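Local coordinates for cobalamin biosynthesis protein CobN (Mycobacterium tuberculosis, PDB 7C6O), which probably serves as the large, catalytic subunit of the ATP-dependent cobaltochelatase that inserts cobalt into the corrin ring during cobalamin biosynthesis, at residues A[87-92]-A[98-103]; A[507-512]-A[533-538]. All coordinates share one frame; numbering follows the deposited sequence. Where two conformers were deposited one is given.

Overall arrangement
Interactions 1 and 2 lie in separate parts of one long, single-chain assembly. Interaction 1 (87-92 with 98-103) belongs to a small parallel four-stranded alpha/beta unit near the N-terminus; the contact centre lies about 50 Å from the centre of the chain. Interaction 2 (507-512 with 533-538) sits in the main body, about 23 Å from that centre. Their centres are about 64 Å apart and their nearest atoms about 47 Å, so neither touches the other. The bound sodium ion, at Asp125 and Ser127, is about 11 Å from the side chain of Ile100 in interaction 1. Both contacts are buried and modest in area; the first is wholly apolar, whereas the second includes a hydrogen bond.

Interaction 1 (A[87-92]-A[98-103]); sequences IRILGG and SGIDTV
Ile87 and Val103 meet tip to tip between the strand and the helix, the CD1 methyl of Ile87 lying 3.8 Å from CG2 of Val103. CG1 of Ile87 stands anti to the carbonyl carbon (chi1 -60°) and the chain runs on extended to CD1, which forms a narrow knob toward the helix. That knob settles into the shallow hollow between two residues one helical turn apart: Val103 forms one wall, and CG1 of Ile100, 4.2 Å from Ile87 CD1, forms the other. Ile100 in turn sends its own bump back to the strand. Ile100 CD1 reaches Ile89 CD1 at 3.9 Å, and these two side chains cross at a slant instead of meeting head on. Since Ile87 and Ile89 are alternate residues of the strand, both lie on the face turned to the helix. Trp96 packs against both, while Leu112 of the next strand touches Ile87 and Ile100. The axes of the short segments 87-89 and 98-103 run nearly antiparallel (166°) and come within 10.8 Å, as the first two elements of the beta-alpha-beta unit that ends with strand 110-114. Only aliphatic carbons meet here, so cohesion probably rests on dispersion and the exclusion of water, and fit on shape.

Interaction 2 (A[507-512]-A[533-538]); sequences VQPPRG and LAAYRW
The end of the Tyr536 side chain reaches the loop that follows strand 503-507, where Gln508 meets its hydroxyl and Pro509 packs beside its ring. NE2 of Gln508 comes to the ring edge, near its plane, while the amide plane is turned 53° from the ring. Gln508 NE2 donates to Tyr536 OH over 2.9 Å in a fairly straight bond (161° at the hydrogen), and the hydroxyl oxygen lies close to the amide plane. Extension beyond CG, itself anti to the backbone N (chi1 -163°), carries the amide out to this position. The other end of the amide is also held, because OE1 accepts from the backbone N of Asn560. Pro509 approaches the same ring obliquely, its CD 3.7 Å from Tyr536 CE2. Pro509 CG rests 3.6 Å from Ala535 CB, so the pyrrolidine ring bridges two consecutive helix residues. Tyr532, one turn earlier on helix 530-539, touches both Gln508 and Pro509, and its ring also meets that of Tyr536. The contact joins this loop to helix 530-539 by apolar packing and one directed bond. Held at both ends, the amide has its flip state defined, and the hydroxyl of the buried Tyr536 gains a polar partner.

Interaction 1 (A[87-92]-A[98-103])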
loop_
_atom_site.group_PDB
_atom_site.type_symbol
_atom_site.label_atom_id
_atom_site.label_comp_id
_atom_site.label_asym_id
_atom_site.label_seq_id
_atom_site.Cartn_x
_atom_site.Cartn_y
_atom_site.Cartn_z
ATOM N N ILE A 87 -7.162 -45.375 -19.335
ATOM C CA ILE A 87 -6.525 -44.919 -18.104
ATOM C C ILE A 87 -5.283 -44.120 -18.478
ATOM O O ILE A 87 -4.435 -44.608 -19.232
ATOM C CB ILE A 87 -6.160 -46.099 -17.186
ATOM C CG1 ILE A 87 -7.413 -46.895 -16.806
ATOM C CG2 ILE A 87 -5.432 -45.606 -15.945
ATOM C CD1 ILE A 87 -7.117 -48.152 -16.014
ATOM N N ARG A 88 -5.179 -42.897 -17.954
ATOM C CA ARG A 88 -4.010 -42.048 -18.168
ATOM C C ARG A 88 -3.513 -41.549 -16.818
ATOM O O ARG A 88 -4.222 -40.802 -16.137
ATOM C CB ARG A 88 -4.341 -40.864 -19.087
ATOM C CG ARG A 88 -3.138 -39.980 -19.432
ATOM C CD ARG A 88 -3.423 -39.093 -20.645
ATOM N NE ARG A 88 -2.249 -38.318 -21.047
ATOM C CZ ARG A 88 -2.071 -37.030 -20.766
ATOM N NH1 ARG A 88 -2.993 -36.361 -20.084
ATOM N NH2 ARG A 88 -0.973 -36.409 -21.171
ATOM N N ILE A 89 -2.302 -41.962 -16.430
ATOM C CA ILE A 89 -1.732 -41.588 -15.139
ATOM C C ILE A 89 -0.241 -41.302 -15.283
ATOM O O ILE A 89 0.426 -41.782 -16.202
ATOM C CB ILE A 89 -1.935 -42.680 -14.060
ATOM C CG1 ILE A 89 -1.226 -43.971 -14.470
ATOM C CG2 ILE A 89 -3.417 -42.930 -13.794
ATOM C CD1 ILE A 89 -1.334 -45.075 -13.442
ATOM N N LEU A 90 0.279 -40.517 -14.344
ATOM C CA LEU A 90 1.715 -40.370 -14.164
ATOM C C LEU A 90 2.240 -41.462 -13.241
ATOM O O LEU A 90 1.527 -41.955 -12.363
ATOM C CB LEU A 90 2.059 -39.000 -13.577
ATOM C CG LEU A 90 1.839 -37.769 -14.448
ATOM C CD1 LEU A 90 2.096 -36.512 -13.635
ATOM C CD2 LEU A 90 2.750 -37.816 -15.659
ATOM N N GLY A 91 3.502 -41.835 -13.444
ATOM C CA GLY A 91 4.155 -42.796 -12.581
ATOM C C GLY A 91 4.069 -44.238 -13.027
ATOM O O GLY A 91 4.527 -45.123 -12.291
ATOM N N GLY A 92 3.493 -44.509 -14.192
ATOM C CA GLY A 92 3.453 -45.862 -14.702
ATOM C C GLY A 92 2.473 -46.766 -13.967
ATOM O O GLY A 92 1.612 -46.336 -13.201
ATOM N N SER A 98 -3.604 -51.045 -8.153
ATOM C CA SER A 98 -4.876 -51.615 -7.719
ATOM C C SER A 98 -5.982 -51.311 -8.722
ATOM O O SER A 98 -6.749 -52.200 -9.109
ATOM C CB SER A 98 -5.241 -51.089 -6.331
ATOM O OG SER A 98 -5.499 -49.695 -6.362
ATOM N N GLY A 99 -6.080 -50.053 -9.156
ATOM C CA GLY A 99 -7.107 -49.695 -10.119
ATOM C C GLY A 99 -6.883 -50.330 -11.477
ATOM O O GLY A 99 -7.830 -50.792 -12.121
ATOM N N ILE A 100 -5.629 -50.373 -11.929
ATOM C CA ILE A 100 -5.328 -50.992 -13.216
ATOM C C ILE A 100 -5.629 -52.486 -13.178
ATOM O O ILE A 100 -6.247 -53.029 -14.103
ATOM C CB ILE A 100 -3.869 -50.710 -13.616
ATOM C CG1 ILE A 100 -3.679 -49.220 -13.912
ATOM C CG2 ILE A 100 -3.473 -51.559 -14.816
ATOM C CD1 ILE A 100 -2.241 -48.827 -14.209
ATOM N N ASP A 101 -5.217 -53.173 -12.107
ATOM C CA ASP A 101 -5.484 -54.606 -12.007
ATOM C C ASP A 101 -6.981 -54.892 -12.014
ATOM O O ASP A 101 -7.428 -55.883 -12.606
ATOM C CB ASP A 101 -4.841 -55.181 -10.745
ATOM C CG ASP A 101 -3.331 -55.266 -10.844
ATOM O OD1 ASP A 101 -2.803 -55.222 -11.975
ATOM O OD2 ASP A 101 -2.670 -55.383 -9.790
ATOM N N THR A 102 -7.772 -54.033 -11.365
ATOM C CA THR A 102 -9.219 -54.231 -11.338
ATOM C C THR A 102 -9.820 -54.098 -12.732
ATOM O O THR A 102 -10.674 -54.902 -13.128
ATOM C CB THR A 102 -9.863 -53.230 -10.377
ATOM O OG1 THR A 102 -9.419 -53.495 -9.040
ATOM C CG2 THR A 102 -11.380 -53.330 -10.431
ATOM N N VAL A 103 -9.384 -53.094 -13.493
ATOM C CA VAL A 103 -9.908 -52.900 -14.843
ATOM C C VAL A 103 -9.559 -54.092 -15.726
ATOM O O VAL A 103 -10.413 -54.632 -16.439
ATOM C CB VAL A 103 -9.381 -51.580 -15.434
ATOM C CG1 VAL A 103 -9.784 -51.450 -16.894
ATOM C CG2 VAL A 103 -9.909 -50.406 -14.630
#

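Interaction 2 (A[507-512]-A[533-538])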
loop_
_atom_site.group_PDB
_atom_site.type_symbol
_atom_site.label_atom_id
_atom_site.label_comp_id
_atom_site.label_asym_id
_atom_site.label_seq_id
_atom_site.Cartn_x
_atom_site.Cartn_y
_atom_site.Cartn_z
ATOM N N VAL A 507 -12.219 20.143 -6.466
ATOM C CA VAL A 507 -11.888 19.640 -5.143
ATOM C C VAL A 507 -12.685 18.364 -4.912
ATOM O O VAL A 507 -13.894 18.322 -5.164
ATOM C CB VAL A 507 -12.188 20.690 -4.065
ATOM C CG1 VAL A 507 -11.845 20.138 -2.697
ATOM C CG2 VAL A 507 -11.413 21.968 -4.341
ATOM N N GLN A 508 -12.004 17.318 -4.462
ATOM C CA GLN A 508 -12.670 16.050 -4.198
ATOM C C GLN A 508 -13.833 16.273 -3.236
ATOM O O GLN A 508 -13.672 16.985 -2.234
ATOM C CB GLN A 508 -11.675 15.049 -3.618
ATOM C CG GLN A 508 -12.131 13.606 -3.670
ATOM C CD GLN A 508 -11.026 12.645 -3.290
ATOM O OE1 GLN A 508 -10.317 12.859 -2.306
ATOM N NE2 GLN A 508 -10.867 11.582 -4.074
ATOM N N PRO A 509 -15.011 15.716 -3.510
ATOM C CA PRO A 509 -16.162 15.989 -2.655
ATOM C C PRO A 509 -15.913 15.487 -1.249
ATOM O O PRO A 509 -15.123 14.549 -1.036
ATOM C CB PRO A 509 -17.301 15.216 -3.335
ATOM C CG PRO A 509 -16.829 14.946 -4.715
ATOM C CD PRO A 509 -15.348 14.830 -4.634
ATOM N N PRO A 510 -16.565 16.081 -0.254
ATOM C CA PRO A 510 -16.304 15.687 1.131
ATOM C C PRO A 510 -16.833 14.294 1.436
ATOM O O PRO A 510 -17.853 13.852 0.899
ATOM C CB PRO A 510 -17.039 16.754 1.949
ATOM C CG PRO A 510 -18.110 17.236 1.050
ATOM C CD PRO A 510 -17.559 17.164 -0.345
ATOM N N ARG A 511 -16.109 13.605 2.320
ATOM C CA ARG A 511 -16.479 12.250 2.714
ATOM C C ARG A 511 -17.849 12.218 3.384
ATOM O O ARG A 511 -18.622 11.272 3.193
ATOM C CB ARG A 511 -15.398 11.691 3.638
ATOM C CG ARG A 511 -15.668 10.315 4.188
ATOM C CD ARG A 511 -15.393 9.225 3.171
ATOM N NE ARG A 511 -15.557 7.918 3.793
ATOM C CZ ARG A 511 -16.734 7.343 4.005
ATOM N NH1 ARG A 511 -17.851 7.957 3.635
ATOM N NH2 ARG A 511 -16.797 6.155 4.591
ATOM N N GLY A 512 -18.163 13.237 4.179
ATOM C CA GLY A 512 -19.469 13.356 4.805
ATOM C C GLY A 512 -19.478 13.357 6.322
ATOM O O GLY A 512 -20.552 13.558 6.909
ATOM N N LEU A 533 -21.391 11.159 -5.133
ATOM C CA LEU A 533 -21.582 10.335 -6.321
ATOM C C LEU A 533 -21.893 11.189 -7.544
ATOM O O LEU A 533 -21.363 10.936 -8.633
ATOM C CB LEU A 533 -22.695 9.316 -6.078
ATOM C CG LEU A 533 -22.428 8.299 -4.967
ATOM C CD1 LEU A 533 -23.688 7.508 -4.644
ATOM C CD2 LEU A 533 -21.297 7.364 -5.362
ATOM N N ALA A 534 -22.745 12.207 -7.385
ATOM C CA ALA A 534 -23.094 13.064 -8.513
ATOM C C ALA A 534 -21.865 13.756 -9.090
ATOM O O ALA A 534 -21.724 13.865 -10.315
ATOM C CB ALA A 534 -24.135 14.098 -8.089
ATOM N N ALA A 535 -20.963 14.223 -8.224
ATOM C CA ALA A 535 -19.788 14.947 -8.695
ATOM C C ALA A 535 -18.902 14.059 -9.560
ATOM O O ALA A 535 -18.460 14.468 -10.640
ATOM C CB ALA A 535 -19.006 15.504 -7.507
ATOM N N TYR A 536 -18.628 12.834 -9.105
ATOM C CA TYR A 536 -17.796 11.939 -9.902
ATOM C C TYR A 536 -18.521 11.478 -11.158
ATOM O O TYR A 536 -17.908 11.352 -12.225
ATOM C CB TYR A 536 -17.341 10.739 -9.068
ATOM C CG TYR A 536 -16.021 10.990 -8.387
ATOM C CD1 TYR A 536 -14.827 10.877 -9.088
ATOM C CD2 TYR A 536 -15.965 11.371 -7.055
ATOM C CE1 TYR A 536 -13.613 11.123 -8.477
ATOM C CE2 TYR A 536 -14.754 11.619 -6.433
ATOM C CZ TYR A 536 -13.582 11.494 -7.150
ATOM O OH TYR A 536 -12.375 11.739 -6.540
ATOM N N ARG A 537 -19.825 11.224 -11.057
ATOM C CA ARG A 537 -20.567 10.811 -12.241
ATOM C C ARG A 537 -20.669 11.939 -13.259
ATOM O O ARG A 537 -20.792 11.676 -14.462
ATOM C CB ARG A 537 -21.952 10.299 -11.841
ATOM C CG ARG A 537 -21.928 8.947 -11.125
ATOM C CD ARG A 537 -21.422 7.830 -12.042
ATOM N NE ARG A 537 -19.963 7.724 -12.063
ATOM C CZ ARG A 537 -19.255 7.442 -13.152
ATOM N NH1 ARG A 537 -19.869 7.250 -14.313
ATOM N NH2 ARG A 537 -17.933 7.361 -13.088
ATOM N N TRP A 538 -20.599 13.197 -12.811
ATOM C CA TRP A 538 -20.609 14.299 -13.767
ATOM C C TRP A 538 -19.287 14.403 -14.518
ATOM O O TRP A 538 -19.261 14.869 -15.662
ATOM C CB TRP A 538 -20.925 15.622 -13.069
ATOM C CG TRP A 538 -20.739 16.787 -13.991
ATOM C CD1 TRP A 538 -21.616 17.235 -14.935
ATOM C CD2 TRP A 538 -19.582 17.627 -14.086
ATOM N NE1 TRP A 538 -21.082 18.310 -15.605
ATOM C CE2 TRP A 538 -19.834 18.571 -15.101
ATOM C CE3 TRP A 538 -18.361 17.676 -13.406
ATOM C CZ2 TRP A 538 -18.911 19.553 -15.453
ATOM C CZ3 TRP A 538 -17.446 18.655 -13.755
ATOM C CH2 TRP A 538 -17.727 19.580 -14.768
#